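T9SS C-terminal target domain-containing protein (Bacteroides cellulosilyticus, PDB 5JVK) probably hydrolyses O-glycosidic bonds as a family 39 glycoside hydrolase of a gut symbiont, with a beta/alpha-barrel at its core. Local coordinates at residues K168-F173 against V215-L220; S335-E340 against M369-F374. One frame throughout, in Å; residues are numbered along the deposited sequence.

Interaction 1 (K168-F173 against V215-L220); sequences KPLIVF and VTEWEL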
loop_
_atom_site.group_PDB
_atom_site.type_symbol
_atom_site.label_atom_id
_atom_site.label_comp_id
_atom_site.label_asym_id
_atom_site.label_seq_id
_atom_site.Cartn_x
_atom_site.Cartn_y
_atom_site.Cartn_z
ATOM N N LYS A 168 1.019 9.680 -8.354
ATOM C CA LYS A 168 2.051 10.601 -7.871
ATOM C C LYS A 168 3.197 9.815 -7.227
ATOM O O LYS A 168 2.997 9.215 -6.167
ATOM C CB LYS A 168 1.475 11.572 -6.840
ATOM C CG LYS A 168 0.467 12.561 -7.395
ATOM C CD LYS A 168 0.106 13.597 -6.343
ATOM C CE LYS A 168 -1.108 14.416 -6.752
ATOM N NZ LYS A 168 -1.609 15.251 -5.624
ATOM N N PRO A 169 4.402 9.819 -7.842
ATOM C CA PRO A 169 5.499 9.071 -7.227
ATOM C C PRO A 169 6.171 9.832 -6.082
ATOM O O PRO A 169 6.371 11.045 -6.182
ATOM C CB PRO A 169 6.480 8.851 -8.388
ATOM C CG PRO A 169 6.080 9.804 -9.464
ATOM C CD PRO A 169 4.857 10.555 -9.033
ATOM N N LEU A 170 6.485 9.105 -5.007
ATOM C CA LEU A 170 7.277 9.603 -3.882
ATOM C C LEU A 170 8.624 8.891 -3.934
ATOM O O LEU A 170 8.666 7.676 -4.110
ATOM C CB LEU A 170 6.557 9.306 -2.567
ATOM C CG LEU A 170 7.171 9.796 -1.243
ATOM C CD1 LEU A 170 6.079 10.132 -0.236
ATOM C CD2 LEU A 170 8.142 8.789 -0.635
ATOM N N ILE A 171 9.720 9.636 -3.786
ATOM C CA ILE A 171 11.070 9.083 -3.962
ATOM C C ILE A 171 11.879 9.209 -2.674
ATOM O O ILE A 171 12.043 10.311 -2.147
ATOM C CB ILE A 171 11.828 9.782 -5.118
ATOM C CG1 ILE A 171 11.033 9.692 -6.432
ATOM C CG2 ILE A 171 13.231 9.202 -5.298
ATOM C CD1 ILE A 171 10.892 8.299 -7.019
ATOM N N VAL A 172 12.386 8.075 -2.183
ATOM C CA VAL A 172 13.262 8.057 -1.009
ATOM C C VAL A 172 14.728 8.068 -1.462
ATOM O O VAL A 172 15.210 7.125 -2.093
ATOM C CB VAL A 172 12.926 6.908 -0.004
ATOM C CG1 VAL A 172 13.153 5.513 -0.581
ATOM C CG2 VAL A 172 13.715 7.079 1.290
ATOM N N PHE A 173 15.412 9.167 -1.146
ATOM C CA PHE A 173 16.784 9.427 -1.582
ATOM C C PHE A 173 17.760 9.125 -0.454
ATOM O O PHE A 173 17.594 9.644 0.650
ATOM C CB PHE A 173 16.923 10.903 -1.984
ATOM C CG PHE A 173 18.302 11.282 -2.449
ATOM C CD1 PHE A 173 18.657 11.121 -3.775
ATOM C CD2 PHE A 173 19.240 11.811 -1.567
ATOM C CE1 PHE A 173 19.923 11.464 -4.225
ATOM C CE2 PHE A 173 20.509 12.160 -2.005
ATOM C CZ PHE A 173 20.853 11.986 -3.339
ATOM N N VAL A 215 7.725 14.969 -9.635
ATOM C CA VAL A 215 7.888 14.370 -8.308
ATOM C C VAL A 215 7.835 15.482 -7.254
ATOM O O VAL A 215 8.780 16.259 -7.118
ATOM C CB VAL A 215 9.232 13.612 -8.206
ATOM C CG1 VAL A 215 9.399 12.982 -6.825
ATOM C CG2 VAL A 215 9.331 12.550 -9.299
ATOM N N THR A 216 6.726 15.550 -6.517
ATOM C CA THR A 216 6.509 16.579 -5.485
ATOM C C THR A 216 6.781 16.106 -4.047
ATOM O O THR A 216 6.695 16.910 -3.116
ATOM C CB THR A 216 5.072 17.141 -5.564
ATOM O OG1 THR A 216 4.132 16.062 -5.605
ATOM C CG2 THR A 216 4.901 17.993 -6.810
ATOM N N GLU A 217 7.103 14.821 -3.868
ATOM C CA GLU A 217 7.390 14.252 -2.544
ATOM C C GLU A 217 8.756 13.570 -2.544
ATOM O O GLU A 217 8.960 12.581 -3.255
ATOM C CB GLU A 217 6.312 13.239 -2.137
ATOM C CG GLU A 217 4.953 13.844 -1.809
ATOM C CD GLU A 217 4.122 14.169 -3.039
ATOM O OE1 GLU A 217 3.952 13.285 -3.903
ATOM O OE2 GLU A 217 3.635 15.314 -3.143
ATOM N N TRP A 218 9.679 14.104 -1.741
ATOM C CA TRP A 218 11.042 13.590 -1.626
ATOM C C TRP A 218 11.347 13.269 -0.170
ATOM O O TRP A 218 11.204 14.134 0.698
ATOM C CB TRP A 218 12.043 14.619 -2.148
ATOM C CG TRP A 218 11.950 14.864 -3.625
ATOM C CD1 TRP A 218 11.191 15.810 -4.254
ATOM C CD2 TRP A 218 12.649 14.158 -4.658
ATOM N NE1 TRP A 218 11.371 15.734 -5.615
ATOM C CE2 TRP A 218 12.262 14.730 -5.892
ATOM C CE3 TRP A 218 13.566 13.097 -4.663
ATOM C CZ2 TRP A 218 12.759 14.275 -7.123
ATOM C CZ3 TRP A 218 14.063 12.643 -5.890
ATOM C CH2 TRP A 218 13.656 13.234 -7.101
ATOM N N GLU A 219 11.771 12.030 0.085
ATOM C CA GLU A 219 12.031 11.534 1.436
ATOM C C GLU A 219 13.534 11.378 1.625
ATOM O O GLU A 219 14.181 10.657 0.872
ATOM C CB GLU A 219 11.316 10.196 1.649
ATOM C CG GLU A 219 11.341 9.663 3.077
ATOM C CD GLU A 219 10.598 8.343 3.233
ATOM O OE1 GLU A 219 10.366 7.648 2.220
ATOM O OE2 GLU A 219 10.245 7.988 4.378
ATOM N N LEU A 220 14.087 12.059 2.626
ATOM C CA LEU A 220 15.530 12.047 2.863
ATOM C C LEU A 220 15.917 10.830 3.709
ATOM O O LEU A 220 15.694 10.804 4.919
ATOM C CB LEU A 220 15.977 13.371 3.507
ATOM C CG LEU A 220 17.474 13.717 3.611
ATOM C CD1 LEU A 220 18.218 12.801 4.577
ATOM C CD2 LEU A 220 18.150 13.702 2.243
HETATM O O HOH W 1 3.152 10.465 -3.456
HETATM O O HOH W 2 0.850 14.975 -3.492
#

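Interaction 2 (S335-E340 against M369-F374); sequences SVWVTE and MSPGVF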
loop_
_atom_site.group_PDB
_atom_site.type_symbol
_atom_site.label_atom_id
_atom_site.label_comp_id
_atom_site.label_asym_id
_atom_site.label_seq_id
_atom_site.Cartn_x
_atom_site.Cartn_y
_atom_site.Cartn_z
ATOM N N SER A 335 3.503 17.766 7.827
ATOM C CA SER A 335 2.743 16.603 7.371
ATOM C C SER A 335 3.410 15.311 7.856
ATOM O O SER A 335 4.637 15.241 7.970
ATOM C CB SER A 335 2.612 16.603 5.844
ATOM O OG SER A 335 3.878 16.721 5.219
ATOM N N VAL A 336 2.594 14.304 8.157
ATOM C CA VAL A 336 3.079 13.002 8.615
ATOM C C VAL A 336 2.790 11.974 7.530
ATOM O O VAL A 336 1.633 11.733 7.204
ATOM C CB VAL A 336 2.406 12.578 9.940
ATOM C CG1 VAL A 336 2.944 11.233 10.421
ATOM C CG2 VAL A 336 2.614 13.649 10.999
ATOM N N TRP A 337 3.843 11.369 6.985
ATOM C CA TRP A 337 3.727 10.415 5.885
ATOM C C TRP A 337 4.036 9.001 6.367
ATOM O O TRP A 337 5.124 8.747 6.871
ATOM C CB TRP A 337 4.685 10.814 4.766
ATOM C CG TRP A 337 4.332 12.129 4.151
ATOM C CD1 TRP A 337 4.591 13.369 4.661
ATOM C CD2 TRP A 337 3.639 12.339 2.916
ATOM N NE1 TRP A 337 4.105 14.340 3.817
ATOM C CE2 TRP A 337 3.518 13.736 2.737
ATOM C CE3 TRP A 337 3.113 11.483 1.939
ATOM C CZ2 TRP A 337 2.892 14.298 1.620
ATOM C CZ3 TRP A 337 2.487 12.044 0.827
ATOM C CH2 TRP A 337 2.382 13.438 0.680
ATOM N N VAL A 338 3.085 8.082 6.215
ATOM C CA VAL A 338 3.295 6.686 6.613
ATOM C C VAL A 338 3.921 5.956 5.422
ATOM O O VAL A 338 3.242 5.257 4.668
ATOM C CB VAL A 338 1.983 6.029 7.096
ATOM C CG1 VAL A 338 2.239 4.620 7.619
ATOM C CG2 VAL A 338 1.328 6.899 8.165
ATOM N N THR A 339 5.228 6.143 5.259
ATOM C CA THR A 339 5.934 5.712 4.048
ATOM C C THR A 339 6.198 4.205 3.963
ATOM O O THR A 339 6.525 3.705 2.889
ATOM C CB THR A 339 7.252 6.490 3.848
ATOM O OG1 THR A 339 8.121 6.291 4.971
ATOM C CG2 THR A 339 6.964 7.978 3.673
ATOM N N GLU A 340 6.064 3.489 5.079
ATOM C CA GLU A 340 5.941 2.028 5.053
ATOM C C GLU A 340 5.003 1.543 6.155
ATOM O O GLU A 340 5.127 1.949 7.309
ATOM C CB GLU A 340 7.290 1.325 5.234
ATOM C CG GLU A 340 8.302 1.522 4.116
ATOM C CD GLU A 340 9.568 0.698 4.304
ATOM O OE1 GLU A 340 9.583 -0.245 5.129
ATOM O OE2 GLU A 340 10.568 1.006 3.626
ATOM N N MET A 369 -5.227 11.711 9.198
ATOM C CA MET A 369 -4.131 12.651 9.457
ATOM C C MET A 369 -3.024 12.629 8.396
ATOM O O MET A 369 -2.501 13.687 8.054
ATOM C CB MET A 369 -3.559 12.447 10.872
ATOM C CG MET A 369 -2.809 11.145 11.105
ATOM S SD MET A 369 -1.021 11.338 10.974
ATOM C CE MET A 369 -0.479 9.631 10.986
ATOM N N SER A 370 -2.669 11.450 7.881
ATOM C CA SER A 370 -1.632 11.323 6.853
ATOM C C SER A 370 -2.214 11.461 5.442
ATOM O O SER A 370 -3.271 10.891 5.156
ATOM C CB SER A 370 -0.928 9.970 6.979
ATOM O OG SER A 370 0.153 9.869 6.068
ATOM N N PRO A 371 -1.524 12.209 4.549
ATOM C CA PRO A 371 -1.924 12.254 3.138
ATOM C C PRO A 371 -1.385 11.096 2.286
ATOM O O PRO A 371 -1.685 11.038 1.096
ATOM C CB PRO A 371 -1.336 13.582 2.660
ATOM C CG PRO A 371 -0.108 13.749 3.482
ATOM C CD PRO A 371 -0.406 13.134 4.823
ATOM N N GLY A 372 -0.592 10.198 2.874
ATOM C CA GLY A 372 -0.020 9.075 2.135
ATOM C C GLY A 372 0.390 7.920 3.033
ATOM O O GLY A 372 1.397 8.001 3.738
ATOM N N VAL A 373 -0.403 6.851 3.003
ATOM C CA VAL A 373 -0.104 5.618 3.718
ATOM C C VAL A 373 0.312 4.574 2.688
ATOM O O VAL A 373 -0.520 4.099 1.912
ATOM C CB VAL A 373 -1.323 5.141 4.532
ATOM C CG1 VAL A 373 -1.045 3.799 5.202
ATOM C CG2 VAL A 373 -1.704 6.201 5.561
ATOM N N PHE A 374 1.599 4.227 2.697
ATOM C CA PHE A 374 2.200 3.380 1.666
ATOM C C PHE A 374 2.362 1.939 2.145
ATOM O O PHE A 374 3.117 1.675 3.084
ATOM C CB PHE A 374 3.562 3.935 1.247
ATOM C CG PHE A 374 3.487 5.240 0.510
ATOM C CD1 PHE A 374 3.693 5.292 -0.865
ATOM C CD2 PHE A 374 3.219 6.426 1.190
ATOM C CE1 PHE A 374 3.635 6.498 -1.545
ATOM C CE2 PHE A 374 3.149 7.634 0.513
ATOM C CZ PHE A 374 3.362 7.670 -0.856
HETATM O O HOH W 3 -0.066 15.001 8.119
#

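Interaction 1 (K168-F173 against V215-L220)
I171, V172 and F173 pair in parallel register with W218, E219 and L220, the strand axes approaching to 4.6 Å with their directions 22° apart. I171 spends both its backbone groups on this neighbour: its N-H goes to E217 O, and its carbonyl accepts E219 N at 2.8 Å. F173 N then binds E219 O, nearly in line with that C=O.

On the face carrying I171 and W218, the two side chains lie side by side, and I171 CG2 comes obliquely to the indole, 3.6 Å from W218 CZ3. V215 CG1 sits over the rim of one indole face, 3.4 Å above the ring plane, and also touches I171 CG1, so one methyl joins both groups. W218 NE1 adds a weak bond to V215 O.

On the other face, E217 CB lies 3.6 Å from L170 CD1. The chain of E217 then bends (chi2 80°), bringing its carboxylate beside K168, where one water links OE1 to K168 O and a second links OE2 to K168 NZ. K168 NZ and E217 OE2 stay 5.8 Å apart, so their link is water-mediated; T216 OG1 meets OE2 from above the carboxylate plane. E219 instead stretches out along V172, its OE1 3.5 Å from V172 CB, and finds polar partners that include R134 and S286.

The pair forms the third and fourth strands of the eight-stranded barrel. Strand 132-138 continues the sheet beyond 168-173, while helices 153-164, 194-211 and 229-247 pack on the side bearing I171, F173, W218 and L220.

Interaction 2 (S335-E340 against M369-F374)
V338 and V373 form a parallel bridge, with F374 N giving V338 O a straight bond of 2.8 Å. Ahead of it, S370 OG replaces regular strand pairing: set anti to its own N (chi1 -175°), it reaches V336 O at 2.6 Å, in the carbonyl plane on a lone pair. The same OG accepts G372 N, an ST turn, and weakly V338 N, which also leans weakly on G372 O.

F374 runs outward: its CB rests 3.4 Å from T339 O and CG stands farther off; CD2 passes V338 O at 3.7 Å, that oxygen in the ring plane at its edge; CE2 lies 4.1 Å from W337 CE3, where the rings meet at their edges; CZ leads on toward L170. P371 takes an indole face: its CG stands 3.6 Å from the centroid of the W337 six-membered ring, 14° off the normal, a CH-pi contact. W337 NE1 donates to S335 OG at 2.8 Å, 18° out of the indole plane. Replacing W337 with an alanine would probably open a gap between P371 and F374 and leave S335 OG without this donor. M369 SD packs 3.8 Å from V336 CB.

Strand 373-375 and its lead-in loop are thus joined to 335-340 by directional bonds round S370 OG and the F374 N bond to V338 O, which fix the backbone offset, and by apolar and CH-pi contacts round W337.

How the interactions relate
Interaction 1 joins the third and fourth barrel strands, interaction 2 the seventh and eighth, so they face each other across the barrel with centres about 12 Å apart. In its interior E217 CG packs 3.6 Å from W337 CH2, and L170 CD1 lies 3.7 Å from F374 CZ. Nearer the C-terminal strand ends the contact turns polar, with E219 OE2 2.8 Å from T339 OG1, a probable hydrogen bond. R134 makes salt bridges to both E219 and E340, whose OE1 is also hydrogen-bonded by Y290 OH. The E340 side chain lies about 3 Å from a bound glycerol, probably from the crystallisation liquor, near the end of the seventh strand, where clan GH-A enzymes carry their nucleophile, so it probably belongs to the catalytic pocket.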